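Local coordinates for protein putative methyltransferase from antibiotic biosynthesis pathway (Anabaena variabilis ATCC 29413, PDB 3EGE) that probably transfers methyl groups from S-adenosylmethionine to a substrate not yet identified, using a Rossmann-like methyltransferase domain, at residues L128-I133 with L153-L158; R138-D143 with R237-I242; F145-E150 with Q216-K221; L187-A192 with A206-F211. One frame throughout, in Å; residues are numbered along the deposited sequence. Where two conformers were deposited one is given.

The four contacts run outward from the Rossmann-like sheet into helices and loops packed beside it. Contact 1, its centre about 10 Å from the centre of the chain, sits at the carboxyl end of strand 126-131, the side on which methyltransferases of this fold generally hold cofactor and substrate. I133 of contact 1 touches both Y142 of contact 2 and W149 of contact 3. Contacts 3 and 4 are the closest neighbours, their centres about 12 Å apart, and share packing around F211. L141 of contact 2 reaches both L148 and A189. Contact 2 lies farthest out, its centre about 23 Å from the centre of the chain.

Contact 1 (L128-I133 with L153-L158); sequences LLTFDI and LRFLPL
At the carboxyl end of strand 126-131, in the Rossmann-like sheet of the class I methyltransferase fold, T130 to I133 meet the loop 153-158 that leads into helix 158-169. The polar link is made by D132. Its CG lies anti to the backbone N (chi1 -174°), which carries OD2 over to the amide of L158, the first residue of that helix. The N of L158 donates to OD2 at 2.8 Å with an N-H...O angle of 160°, approaching from above the carboxylate plane. The second oxygen, OD1, pairs with R134, so both ends of the carboxylate are held. A water bridges the two backbones, donating to F131 O at 2.7 Å and to L156 O at 2.6 Å. Q161 joins the same carbonyls through NE2, and its OE1 bonds T130 OG1. F155 crosses T130 at about a right angle, its ring edge meeting OG1 in plane, while F155 CD2 sits over one face of the F131 ring, toward the rim. These two rings are oblique, their planes 47° apart. Farther along, the methyl CG2 of I133 rests against CD1 of L153 at 3.7 Å.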
loop_
_atom_site.group_PDB
_atom_site.type_symbol
_atom_site.label_atom_id
_atom_site.label_comp_id
_atom_site.label_asym_id
_atom_site.label_seq_id
_atom_site.Cartn_x
_atom_site.Cartn_y
_atom_site.Cartn_z
ATOM N N LEU A 128 -0.536 -9.752 0.131
ATOM C CA LEU A 128 -1.257 -8.481 -0.027
ATOM C C LEU A 128 -0.916 -7.540 1.133
ATOM O O LEU A 128 -1.081 -7.933 2.259
ATOM C CB LEU A 128 -2.782 -8.736 -0.045
ATOM C CG LEU A 128 -3.314 -9.804 -1.029
ATOM C CD1 LEU A 128 -4.859 -9.935 -0.932
ATOM C CD2 LEU A 128 -2.894 -9.515 -2.462
ATOM N N LEU A 129 -0.394 -6.340 0.852
ATOM C CA LEU A 129 -0.228 -5.298 1.879
ATOM C C LEU A 129 -1.491 -4.468 1.692
ATOM O O LEU A 129 -1.691 -3.844 0.643
ATOM C CB LEU A 129 1.018 -4.420 1.745
ATOM C CG LEU A 129 1.171 -3.335 2.847
ATOM C CD1 LEU A 129 1.129 -3.921 4.282
ATOM C CD2 LEU A 129 2.432 -2.485 2.670
ATOM N N THR A 130 -2.338 -4.504 2.722
ATOM C CA THR A 130 -3.646 -3.862 2.726
ATOM C C THR A 130 -3.866 -3.198 4.087
ATOM O O THR A 130 -2.928 -3.012 4.855
ATOM C CB THR A 130 -4.748 -4.916 2.362
ATOM O OG1 THR A 130 -6.027 -4.291 2.225
ATOM C CG2 THR A 130 -4.804 -6.058 3.394
ATOM N N PHE A 131 -5.103 -2.823 4.364
ATOM C CA PHE A 131 -5.443 -2.149 5.588
ATOM C C PHE A 131 -6.922 -2.284 5.975
ATOM O O PHE A 131 -7.794 -2.623 5.156
ATOM C CB PHE A 131 -5.133 -0.633 5.431
ATOM C CG PHE A 131 -5.989 0.048 4.390
ATOM C CD1 PHE A 131 -5.630 0.008 3.044
ATOM C CD2 PHE A 131 -7.181 0.666 4.737
ATOM C CE1 PHE A 131 -6.436 0.590 2.060
ATOM C CE2 PHE A 131 -7.997 1.258 3.763
ATOM C CZ PHE A 131 -7.625 1.217 2.424
ATOM N N ASP A 132 -7.155 -1.948 7.243
ATOM C CA ASP A 132 -8.461 -1.744 7.809
ATOM C C ASP A 132 -8.342 -0.613 8.869
ATOM O O ASP A 132 -7.861 -0.829 9.989
ATOM C CB ASP A 132 -9.004 -3.023 8.396
ATOM C CG ASP A 132 -10.428 -2.883 8.870
ATOM O OD1 ASP A 132 -10.967 -1.739 8.882
ATOM O OD2 ASP A 132 -10.998 -3.925 9.222
ATOM N N ILE A 133 -8.828 0.573 8.508
ATOM C CA ILE A 133 -8.803 1.753 9.394
ATOM C C ILE A 133 -9.562 1.515 10.738
ATOM O O ILE A 133 -9.208 2.099 11.765
ATOM C CB ILE A 133 -9.352 3.030 8.650
ATOM C CG1 ILE A 133 -8.831 4.326 9.287
ATOM C CG2 ILE A 133 -10.891 3.013 8.609
ATOM C CD1 ILE A 133 -7.378 4.537 9.194
ATOM N N LEU A 153 -12.122 4.310 5.278
ATOM C CA LEU A 153 -13.298 3.629 5.816
ATOM C C LEU A 153 -14.247 3.065 4.745
ATOM O O LEU A 153 -15.080 2.210 5.055
ATOM C CB LEU A 153 -14.030 4.550 6.821
ATOM C CG LEU A 153 -15.128 3.970 7.707
ATOM C CD1 LEU A 153 -14.564 2.916 8.647
ATOM C CD2 LEU A 153 -15.840 5.087 8.466
ATOM N N ARG A 154 -14.121 3.527 3.499
ATOM C CA ARG A 154 -14.895 2.985 2.368
ATOM C C ARG A 154 -14.563 1.533 2.057
ATOM O O ARG A 154 -15.430 0.800 1.620
ATOM C CB ARG A 154 -14.728 3.837 1.094
ATOM C CG ARG A 154 -15.447 5.182 1.175
ATOM C CD ARG A 154 -15.520 5.916 -0.176
ATOM N NE ARG A 154 -14.277 6.601 -0.567
ATOM C CZ ARG A 154 -13.298 6.129 -1.367
ATOM N NH1 ARG A 154 -13.331 4.900 -1.916
ATOM N NH2 ARG A 154 -12.244 6.906 -1.627
ATOM N N PHE A 155 -13.331 1.115 2.303
ATOM C CA PHE A 155 -12.909 -0.243 2.000
ATOM C C PHE A 155 -13.383 -1.256 3.047
ATOM O O PHE A 155 -13.721 -0.880 4.129
ATOM C CB PHE A 155 -11.380 -0.279 1.788
ATOM C CG PHE A 155 -10.872 -1.552 1.153
ATOM C CD1 PHE A 155 -11.509 -2.112 0.015
ATOM C CD2 PHE A 155 -9.725 -2.174 1.652
ATOM C CE1 PHE A 155 -11.050 -3.303 -0.550
ATOM C CE2 PHE A 155 -9.240 -3.333 1.067
ATOM C CZ PHE A 155 -9.912 -3.900 -0.036
ATOM N N LEU A 156 -13.449 -2.526 2.659
ATOM C CA LEU A 156 -13.918 -3.630 3.465
ATOM C C LEU A 156 -13.146 -3.924 4.753
ATOM O O LEU A 156 -11.930 -3.738 4.811
ATOM C CB LEU A 156 -13.806 -4.939 2.667
ATOM C CG LEU A 156 -14.593 -5.176 1.397
ATOM C CD1 LEU A 156 -14.146 -6.510 0.810
ATOM C CD2 LEU A 156 -16.082 -5.144 1.684
ATOM N N PRO A 157 -13.858 -4.410 5.788
ATOM C CA PRO A 157 -13.197 -4.920 6.983
ATOM C C PRO A 157 -12.189 -6.053 6.657
ATOM O O PRO A 157 -12.405 -6.813 5.702
ATOM C CB PRO A 157 -14.364 -5.499 7.799
ATOM C CG PRO A 157 -15.512 -4.664 7.406
ATOM C CD PRO A 157 -15.325 -4.445 5.938
ATOM N N LEU A 158 -11.125 -6.158 7.456
ATOM C CA LEU A 158 -10.067 -7.156 7.241
ATOM C C LEU A 158 -10.609 -8.589 7.149
ATOM O O LEU A 158 -10.132 -9.368 6.331
ATOM C CB LEU A 158 -9.001 -7.087 8.349
ATOM C CG LEU A 158 -7.668 -7.805 8.061
ATOM C CD1 LEU A 158 -6.869 -7.037 6.999
ATOM C CD2 LEU A 158 -6.879 -7.941 9.358
HETATM O O HOH W 1 -10.293 -1.783 4.856
#

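Contact 2 (R138-D143 with R237-I242); sequences RIWLYD and RKYGEI
Y239, near the end of helix 234-239, lays its ring against W140 and D143 of the loop 138-143, a surface contact beside the edge strand 247-248, where I242 packs on I248. The apolar part starts with the methylene of W140: its CB stands 3.4 Å from the centroid of the Y239 ring and 17° off the normal, a CH-pi contact over the face. K238 CB covers the opposite face, so the phenol is sandwiched. The indole itself meets the phenol obliquely; its CD1 edge receives I242, whose CD1 lies near the ring plane 3.6 Å from W140 CD1. The extended I242 side chain (chi2 174°) brings that methyl up to the indole. On the same edge, W140 NE1 donates to the backbone O of W193, which helps hold the rotation of the indole.

The polar part gathers on one oxygen. Y239 OH donates to D143 OD2 over a short 2.5 Å, meeting it on the anti side of the carboxylate, and R138 NH2 comes to the same atom on the syn side at 3.0 Å, within a salt bridge. The guanidinium stands steeply to the phenol, its plane 76° away. Two donors, one syn and one anti, should pin the carboxylate, and the positive charge of R138 would be expected to favour its ionised form, making it a strong acceptor for the phenol.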
loop_
_atom_site.group_PDB
_atom_site.type_symbol
_atom_site.label_atom_id
_atom_site.label_comp_id
_atom_site.label_asym_id
_atom_site.label_seq_id
_atom_site.Cartn_x
_atom_site.Cartn_y
_atom_site.Cartn_z
ATOM N N ARG A 138 -6.099 5.553 17.624
ATOM C CA ARG A 138 -6.358 6.999 17.480
ATOM C C ARG A 138 -5.114 7.725 16.908
ATOM O O ARG A 138 -4.048 7.614 17.477
ATOM C CB ARG A 138 -6.724 7.559 18.858
ATOM C CG ARG A 138 -6.929 9.062 18.954
ATOM C CD ARG A 138 -8.312 9.521 18.577
ATOM N NE ARG A 138 -8.317 10.961 18.327
ATOM C CZ ARG A 138 -8.204 11.909 19.260
ATOM N NH1 ARG A 138 -8.120 11.645 20.558
ATOM N NH2 ARG A 138 -8.200 13.167 18.875
ATOM N N ILE A 139 -5.260 8.417 15.785
ATOM C CA ILE A 139 -4.161 9.176 15.146
ATOM C C ILE A 139 -4.604 10.630 15.037
ATOM O O ILE A 139 -5.712 10.907 14.579
ATOM C CB ILE A 139 -3.827 8.692 13.659
ATOM C CG1 ILE A 139 -3.773 7.169 13.543
ATOM C CG2 ILE A 139 -2.494 9.261 13.161
ATOM C CD1 ILE A 139 -2.788 6.517 14.543
ATOM N N TRP A 140 -3.725 11.538 15.443
ATOM C CA TRP A 140 -3.910 12.989 15.305
ATOM C C TRP A 140 -4.257 13.460 13.878
ATOM O O TRP A 140 -4.999 14.424 13.720
ATOM C CB TRP A 140 -2.625 13.739 15.760
ATOM C CG TRP A 140 -1.463 13.481 14.888
ATOM C CD1 TRP A 140 -0.569 12.479 15.020
ATOM C CD2 TRP A 140 -1.106 14.196 13.701
ATOM N NE1 TRP A 140 0.328 12.519 13.996
ATOM C CE2 TRP A 140 0.022 13.559 13.160
ATOM C CE3 TRP A 140 -1.642 15.315 13.039
ATOM C CZ2 TRP A 140 0.657 14.011 11.998
ATOM C CZ3 TRP A 140 -1.025 15.770 11.877
ATOM C CH2 TRP A 140 0.108 15.104 11.362
ATOM N N LEU A 141 -3.673 12.790 12.870
ATOM C CA LEU A 141 -3.773 13.152 11.448
ATOM C C LEU A 141 -5.186 13.443 10.956
ATOM O O LEU A 141 -5.425 14.445 10.258
ATOM C CB LEU A 141 -3.137 12.038 10.572
ATOM C CG LEU A 141 -2.992 12.248 9.055
ATOM C CD1 LEU A 141 -2.263 13.564 8.753
ATOM C CD2 LEU A 141 -2.307 11.020 8.362
ATOM N N TYR A 142 -6.119 12.600 11.388
ATOM C CA TYR A 142 -7.510 12.691 10.932
ATOM C C TYR A 142 -8.320 13.808 11.562
ATOM O O TYR A 142 -9.398 14.112 11.070
ATOM C CB TYR A 142 -8.218 11.354 11.041
ATOM C CG TYR A 142 -7.368 10.236 10.488
ATOM C CD1 TYR A 142 -6.893 10.266 9.174
ATOM C CD2 TYR A 142 -7.033 9.141 11.295
ATOM C CE1 TYR A 142 -6.083 9.235 8.681
ATOM C CE2 TYR A 142 -6.256 8.138 10.824
ATOM C CZ TYR A 142 -5.782 8.171 9.522
ATOM O OH TYR A 142 -4.997 7.130 9.130
ATOM N N ASP A 143 -7.801 14.410 12.626
ATOM C CA ASP A 143 -8.410 15.595 13.200
ATOM C C ASP A 143 -8.158 16.853 12.336
ATOM O O ASP A 143 -8.851 17.847 12.489
ATOM C CB ASP A 143 -7.864 15.857 14.581
ATOM C CG ASP A 143 -8.101 14.732 15.519
ATOM O OD1 ASP A 143 -9.002 13.894 15.271
ATOM O OD2 ASP A 143 -7.345 14.707 16.502
ATOM N N ARG A 237 0.866 20.003 22.831
ATOM C CA ARG A 237 -0.052 19.878 23.965
ATOM C C ARG A 237 -1.078 18.740 23.760
ATOM O O ARG A 237 -1.270 17.888 24.621
ATOM C CB ARG A 237 -0.793 21.209 24.173
ATOM C CG ARG A 237 -1.570 21.323 25.485
ATOM C CD ARG A 237 -2.447 22.572 25.526
ATOM N NE ARG A 237 -3.606 22.503 24.630
ATOM C CZ ARG A 237 -4.722 21.802 24.862
ATOM N NH1 ARG A 237 -4.856 21.011 25.931
ATOM N NH2 ARG A 237 -5.710 21.837 23.962
ATOM N N LYS A 238 -1.699 18.718 22.590
ATOM C CA LYS A 238 -2.724 17.716 22.255
ATOM C C LYS A 238 -2.198 16.348 21.903
ATOM O O LYS A 238 -2.796 15.349 22.290
ATOM C CB LYS A 238 -3.593 18.240 21.103
ATOM C CG LYS A 238 -4.686 19.198 21.556
ATOM C CD LYS A 238 -4.966 20.372 20.628
ATOM C CE LYS A 238 -5.138 20.070 19.196
ATOM N NZ LYS A 238 -5.585 21.318 18.508
ATOM N N TYR A 239 -1.080 16.299 21.181
ATOM C CA TYR A 239 -0.565 15.040 20.604
ATOM C C TYR A 239 0.914 14.670 20.818
ATOM O O TYR A 239 1.334 13.587 20.361
ATOM C CB TYR A 239 -0.790 15.114 19.074
ATOM C CG TYR A 239 -2.180 15.527 18.642
ATOM C CD1 TYR A 239 -3.283 14.678 18.852
ATOM C CD2 TYR A 239 -2.410 16.780 18.032
ATOM C CE1 TYR A 239 -4.569 15.047 18.455
ATOM C CE2 TYR A 239 -3.716 17.171 17.637
ATOM C CZ TYR A 239 -4.777 16.291 17.841
ATOM O OH TYR A 239 -6.032 16.648 17.450
ATOM N N GLY A 240 1.675 15.529 21.510
ATOM C CA GLY A 240 3.134 15.390 21.657
ATOM C C GLY A 240 3.737 14.085 22.151
ATOM O O GLY A 240 4.895 13.782 21.833
ATOM N N GLU A 241 2.965 13.319 22.928
ATOM C CA GLU A 241 3.400 11.995 23.435
ATOM C C GLU A 241 3.693 10.974 22.347
ATOM O O GLU A 241 4.451 10.031 22.574
ATOM C CB GLU A 241 2.357 11.409 24.411
ATOM C CG GLU A 241 2.250 12.163 25.752
ATOM C CD GLU A 241 3.544 12.094 26.580
ATOM O OE1 GLU A 241 4.113 10.969 26.756
ATOM O OE2 GLU A 241 3.984 13.171 27.051
ATOM N N ILE A 242 3.086 11.158 21.175
ATOM C CA ILE A 242 3.310 10.290 20.010
ATOM C C ILE A 242 4.793 10.277 19.566
ATOM O O ILE A 242 5.255 9.295 18.991
ATOM C CB ILE A 242 2.351 10.695 18.829
ATOM C CG1 ILE A 242 2.143 9.523 17.858
ATOM C CG2 ILE A 242 2.842 11.963 18.127
ATOM C CD1 ILE A 242 1.107 9.798 16.762
#

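Contact 3 (F145-E150 with Q216-K221); sequences FPFLWE and QDLVEK
The ring of F147 is the bump here, and L218 with V219 of helix 216-221 form the hollow that takes it. F147 carries CG between its backbone N and carbonyl carbon (chi1 54°), which swings the ring off helix 146-150 toward the other helix. L218 CD2 comes up at the ring edge, near its plane, 3.8 Å from F147 CD2; these two side chains slide past each other in opposite directions. At the far end of the ring, V219 crosses at about a right angle, its CG2 3.7 Å from F147 CZ. Next to this, F145 presents a ring edge rather than a face, with CE1 3.6 Å from the carbonyl O of V219 and the oxygen lying in the ring plane. P146 only grazes L218, CG to CD1 being 4.3 Å. The short helix axes stay 11.5 Å apart and run at 119° to each other, so the phenylalanine rings span the gap between backbones. F211 adds edge-to-face contacts to both F145 and F147. This is aromatic and aliphatic core packing between two helices, in the helical part built beside the Rossmann-like sheet of this putative methyltransferase.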
loop_
_atom_site.group_PDB
_atom_site.type_symbol
_atom_site.label_atom_id
_atom_site.label_comp_id
_atom_site.label_asym_id
_atom_site.label_seq_id
_atom_site.Cartn_x
_atom_site.Cartn_y
_atom_site.Cartn_z
ATOM N N PHE A 145 -7.178 16.276 8.731
ATOM C CA PHE A 145 -7.500 15.803 7.369
ATOM C C PHE A 145 -8.493 14.631 7.410
ATOM O O PHE A 145 -8.116 13.479 7.138
ATOM C CB PHE A 145 -6.198 15.430 6.643
ATOM C CG PHE A 145 -5.193 16.566 6.586
ATOM C CD1 PHE A 145 -5.507 17.750 5.931
ATOM C CD2 PHE A 145 -3.934 16.451 7.202
ATOM C CE1 PHE A 145 -4.582 18.807 5.876
ATOM C CE2 PHE A 145 -3.016 17.502 7.177
ATOM C CZ PHE A 145 -3.336 18.681 6.497
ATOM N N PRO A 146 -9.781 14.926 7.715
ATOM C CA PRO A 146 -10.796 13.830 7.887
ATOM C C PRO A 146 -11.039 12.957 6.654
ATOM O O PRO A 146 -11.394 11.772 6.785
ATOM C CB PRO A 146 -12.069 14.586 8.303
ATOM C CG PRO A 146 -11.868 15.975 7.781
ATOM C CD PRO A 146 -10.395 16.249 7.922
ATOM N N PHE A 147 -10.873 13.566 5.479
ATOM C CA PHE A 147 -11.008 12.871 4.204
ATOM C C PHE A 147 -10.139 11.623 4.073
ATOM O O PHE A 147 -10.566 10.645 3.444
ATOM C CB PHE A 147 -10.798 13.815 3.024
ATOM C CG PHE A 147 -9.513 14.584 3.073
ATOM C CD1 PHE A 147 -8.319 14.019 2.600
ATOM C CD2 PHE A 147 -9.491 15.886 3.610
ATOM C CE1 PHE A 147 -7.116 14.732 2.672
ATOM C CE2 PHE A 147 -8.296 16.608 3.669
ATOM C CZ PHE A 147 -7.115 16.032 3.194
ATOM N N LEU A 148 -8.943 11.636 4.660
ATOM C CA LEU A 148 -8.056 10.441 4.651
ATOM C C LEU A 148 -8.677 9.265 5.380
ATOM O O LEU A 148 -8.598 8.161 4.917
ATOM C CB LEU A 148 -6.701 10.746 5.291
ATOM C CG LEU A 148 -5.804 11.805 4.660
ATOM C CD1 LEU A 148 -4.568 11.975 5.526
ATOM C CD2 LEU A 148 -5.413 11.482 3.205
ATOM N N TRP A 149 -9.342 9.536 6.498
ATOM C CA TRP A 149 -10.008 8.534 7.310
ATOM C C TRP A 149 -11.262 7.986 6.621
ATOM O O TRP A 149 -11.499 6.767 6.581
ATOM C CB TRP A 149 -10.366 9.175 8.654
ATOM C CG TRP A 149 -10.892 8.222 9.674
ATOM C CD1 TRP A 149 -10.165 7.356 10.436
ATOM C CD2 TRP A 149 -12.254 8.073 10.080
ATOM N NE1 TRP A 149 -10.993 6.660 11.272
ATOM C CE2 TRP A 149 -12.281 7.061 11.075
ATOM C CE3 TRP A 149 -13.460 8.686 9.694
ATOM C CZ2 TRP A 149 -13.456 6.649 11.697
ATOM C CZ3 TRP A 149 -14.635 8.294 10.312
ATOM C CH2 TRP A 149 -14.631 7.272 11.307
ATOM N N GLU A 150 -12.057 8.923 6.109
ATOM C CA GLU A 150 -13.284 8.652 5.375
ATOM C C GLU A 150 -13.030 7.815 4.132
ATOM O O GLU A 150 -13.781 6.877 3.858
ATOM C CB GLU A 150 -13.952 9.970 4.971
ATOM C CG GLU A 150 -14.541 10.760 6.141
ATOM C CD GLU A 150 -14.785 12.245 5.840
ATOM O OE1 GLU A 150 -14.685 12.712 4.684
ATOM O OE2 GLU A 150 -15.050 12.973 6.798
ATOM N N GLN A 216 -10.698 20.969 -1.969
ATOM C CA GLN A 216 -9.463 21.729 -1.742
ATOM C C GLN A 216 -9.557 22.787 -0.654
ATOM O O GLN A 216 -8.553 23.008 0.044
ATOM C CB GLN A 216 -8.896 22.259 -3.074
ATOM C CG GLN A 216 -8.574 21.126 -4.075
ATOM C CD GLN A 216 -7.537 20.124 -3.566
ATOM O OE1 GLN A 216 -6.366 20.447 -3.436
ATOM N NE2 GLN A 216 -7.960 18.902 -3.325
ATOM N N ASP A 217 -10.723 23.436 -0.501
ATOM C CA ASP A 217 -10.909 24.381 0.619
ATOM C C ASP A 217 -10.755 23.647 1.970
ATOM O O ASP A 217 -10.250 24.219 2.924
ATOM C CB ASP A 217 -12.284 25.040 0.584
ATOM C CG ASP A 217 -12.442 26.078 -0.509
ATOM O OD1 ASP A 217 -11.444 26.614 -1.049
ATOM O OD2 ASP A 217 -13.615 26.392 -0.777
ATOM N N LEU A 218 -11.215 22.393 2.018
ATOM C CA LEU A 218 -11.124 21.526 3.191
ATOM C C LEU A 218 -9.672 21.227 3.516
ATOM O O LEU A 218 -9.257 21.393 4.677
ATOM C CB LEU A 218 -11.909 20.208 2.993
ATOM C CG LEU A 218 -11.860 19.116 4.077
ATOM C CD1 LEU A 218 -12.285 19.645 5.484
ATOM C CD2 LEU A 218 -12.718 17.933 3.631
ATOM N N VAL A 219 -8.923 20.766 2.503
ATOM C CA VAL A 219 -7.464 20.506 2.647
ATOM C C VAL A 219 -6.773 21.757 3.198
ATOM O O VAL A 219 -6.015 21.693 4.184
ATOM C CB VAL A 219 -6.750 20.086 1.308
ATOM C CG1 VAL A 219 -5.228 19.959 1.548
ATOM C CG2 VAL A 219 -7.330 18.754 0.741
ATOM N N GLU A 220 -7.100 22.887 2.584
ATOM C CA GLU A 220 -6.537 24.179 2.952
ATOM C C GLU A 220 -6.842 24.606 4.416
ATOM O O GLU A 220 -5.957 25.100 5.126
ATOM C CB GLU A 220 -6.974 25.217 1.918
ATOM C CG GLU A 220 -6.254 26.518 1.988
ATOM C CD GLU A 220 -4.749 26.377 1.843
ATOM O OE1 GLU A 220 -4.275 25.562 0.996
ATOM O OE2 GLU A 220 -4.069 27.092 2.606
ATOM N N LYS A 221 -8.065 24.369 4.874
ATOM C CA LYS A 221 -8.422 24.620 6.276
ATOM C C LYS A 221 -7.645 23.716 7.219
ATOM O O LYS A 221 -7.228 24.169 8.274
ATOM C CB LYS A 221 -9.932 24.490 6.515
ATOM C CG LYS A 221 -10.745 25.636 5.929
ATOM C CD LYS A 221 -10.662 26.869 6.794
ATOM C CE LYS A 221 -11.028 28.130 6.025
ATOM N NZ LYS A 221 -10.018 28.492 4.952
#

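Contact 4 (L187-A192 with A206-F211); sequences LFAAAA and AGISSF
The backbones come nearest at A189 and I208, whose CA atoms are 5.8 Å apart, an irregular loop passing the lead-in to a short, weakly bonded helix without a hydrogen bond between them. I208 does nearly all the touching and spreads both branches over the backbone of L187 to A189. Its CG1 lies beside its own backbone N (chi1 -54°) and reaches the carbonyl O of L187 at 3.4 Å. From there the chain runs on extended, and CD1 lies 4.0 Å from F188 C and close to A189 CA as well. The other branch, CG2, is anti to the backbone N and drops onto A189, 3.8 Å from CA and 3.9 Å from CB. The contact belongs to the largely helical region that follows strand 172-181 of the Rossmann-like methyltransferase fold, where the loop 187-192 meets the lead-in to helix 209-213. Each side is stiffened locally: A191 N bonds F188 O at 2.9 Å, and F211 N bonds I208 O. The F188 side chain starts out away from I208, and its ring has A191 CB over the centre of one face. G207 O is taken by R16, while A189 O accepts from the hydroxyl of Y199. L148 of helix 146-153 also packs on I208.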
loop_
_atom_site.group_PDB
_atom_site.type_symbol
_atom_site.label_atom_id
_atom_site.label_comp_id
_atom_site.label_asym_id
_atom_site.label_seq_id
_atom_site.Cartn_x
_atom_site.Cartn_y
_atom_site.Cartn_z
ATOM N N LEU A 187 6.130 7.754 1.642
ATOM C CA LEU A 187 5.213 8.702 2.259
ATOM C C LEU A 187 3.788 8.547 1.777
ATOM O O LEU A 187 3.221 9.437 1.146
ATOM C CB LEU A 187 5.724 10.154 2.117
ATOM C CG LEU A 187 7.134 10.457 2.688
ATOM C CD1 LEU A 187 7.483 11.979 2.544
ATOM C CD2 LEU A 187 7.276 9.990 4.144
ATOM N N PHE A 188 3.224 7.382 2.099
ATOM C CA PHE A 188 1.804 7.130 1.925
ATOM C C PHE A 188 1.051 7.847 3.084
ATOM O O PHE A 188 1.668 8.367 4.024
ATOM C CB PHE A 188 1.447 5.646 1.767
ATOM C CG PHE A 188 2.011 4.738 2.803
ATOM C CD1 PHE A 188 1.377 4.575 4.029
ATOM C CD2 PHE A 188 3.163 3.983 2.528
ATOM C CE1 PHE A 188 1.902 3.677 5.009
ATOM C CE2 PHE A 188 3.694 3.086 3.485
ATOM C CZ PHE A 188 3.058 2.937 4.724
ATOM N N ALA A 189 -0.272 7.884 2.969
ATOM C CA ALA A 189 -1.170 8.681 3.827
ATOM C C ALA A 189 -0.755 8.897 5.310
ATOM O O ALA A 189 -0.486 10.049 5.697
ATOM C CB ALA A 189 -2.611 8.152 3.696
ATOM N N ALA A 190 -0.666 7.818 6.098
ATOM C CA ALA A 190 -0.308 7.913 7.533
ATOM C C ALA A 190 1.193 7.717 7.864
ATOM O O ALA A 190 1.549 7.644 9.041
ATOM C CB ALA A 190 -1.152 6.933 8.352
ATOM N N ALA A 191 2.057 7.679 6.853
ATOM C CA ALA A 191 3.476 7.417 7.052
ATOM C C ALA A 191 4.212 8.542 7.805
ATOM O O ALA A 191 5.142 8.237 8.564
ATOM C CB ALA A 191 4.163 7.074 5.716
ATOM N N ALA A 192 3.784 9.807 7.652
ATOM C CA ALA A 192 4.398 10.930 8.388
ATOM C C ALA A 192 3.699 11.179 9.771
ATOM O O ALA A 192 3.671 12.320 10.288
ATOM C CB ALA A 192 4.421 12.182 7.536
ATOM N N ALA A 206 1.069 15.704 -2.795
ATOM C CA ALA A 206 1.067 15.252 -4.204
ATOM C C ALA A 206 1.222 13.729 -4.351
ATOM O O ALA A 206 0.633 13.136 -5.266
ATOM C CB ALA A 206 2.170 15.956 -4.980
ATOM N N GLY A 207 1.993 13.101 -3.461
ATOM C CA GLY A 207 2.156 11.653 -3.451
ATOM C C GLY A 207 1.059 10.871 -2.750
ATOM O O GLY A 207 1.157 9.648 -2.662
ATOM N N ILE A 208 0.040 11.558 -2.205
ATOM C CA ILE A 208 -1.077 10.922 -1.480
ATOM C C ILE A 208 -2.346 11.376 -2.233
ATOM O O ILE A 208 -2.754 12.567 -2.173
ATOM C CB ILE A 208 -1.067 11.333 -0.003
ATOM C CG1 ILE A 208 0.315 11.034 0.635
ATOM C CG2 ILE A 208 -2.227 10.635 0.755
ATOM C CD1 ILE A 208 0.503 11.622 2.020
ATOM N N SER A 209 -2.923 10.426 -2.977
ATOM C CA SER A 209 -4.028 10.704 -3.920
ATOM C C SER A 209 -5.285 11.273 -3.274
ATOM O O SER A 209 -5.969 12.068 -3.905
ATOM C CB SER A 209 -4.360 9.476 -4.810
ATOM O OG SER A 209 -4.999 8.433 -4.072
ATOM N N SER A 210 -5.557 10.888 -2.025
ATOM C CA SER A 210 -6.690 11.442 -1.270
ATOM C C SER A 210 -6.696 12.970 -1.195
ATOM O O SER A 210 -7.773 13.557 -1.242
ATOM C CB SER A 210 -6.803 10.849 0.138
ATOM O OG SER A 210 -7.421 9.570 0.112
ATOM N N PHE A 211 -5.522 13.600 -1.110
ATOM C CA PHE A 211 -5.430 15.071 -1.070
ATOM C C PHE A 211 -5.952 15.720 -2.364
ATOM O O PHE A 211 -6.814 16.618 -2.308
ATOM C CB PHE A 211 -3.995 15.567 -0.727
ATOM C CG PHE A 211 -3.649 15.520 0.772
ATOM C CD1 PHE A 211 -3.998 16.586 1.616
ATOM C CD2 PHE A 211 -2.980 14.428 1.328
ATOM C CE1 PHE A 211 -3.682 16.565 2.992
ATOM C CE2 PHE A 211 -2.667 14.381 2.712
ATOM C CZ PHE A 211 -3.015 15.450 3.548
#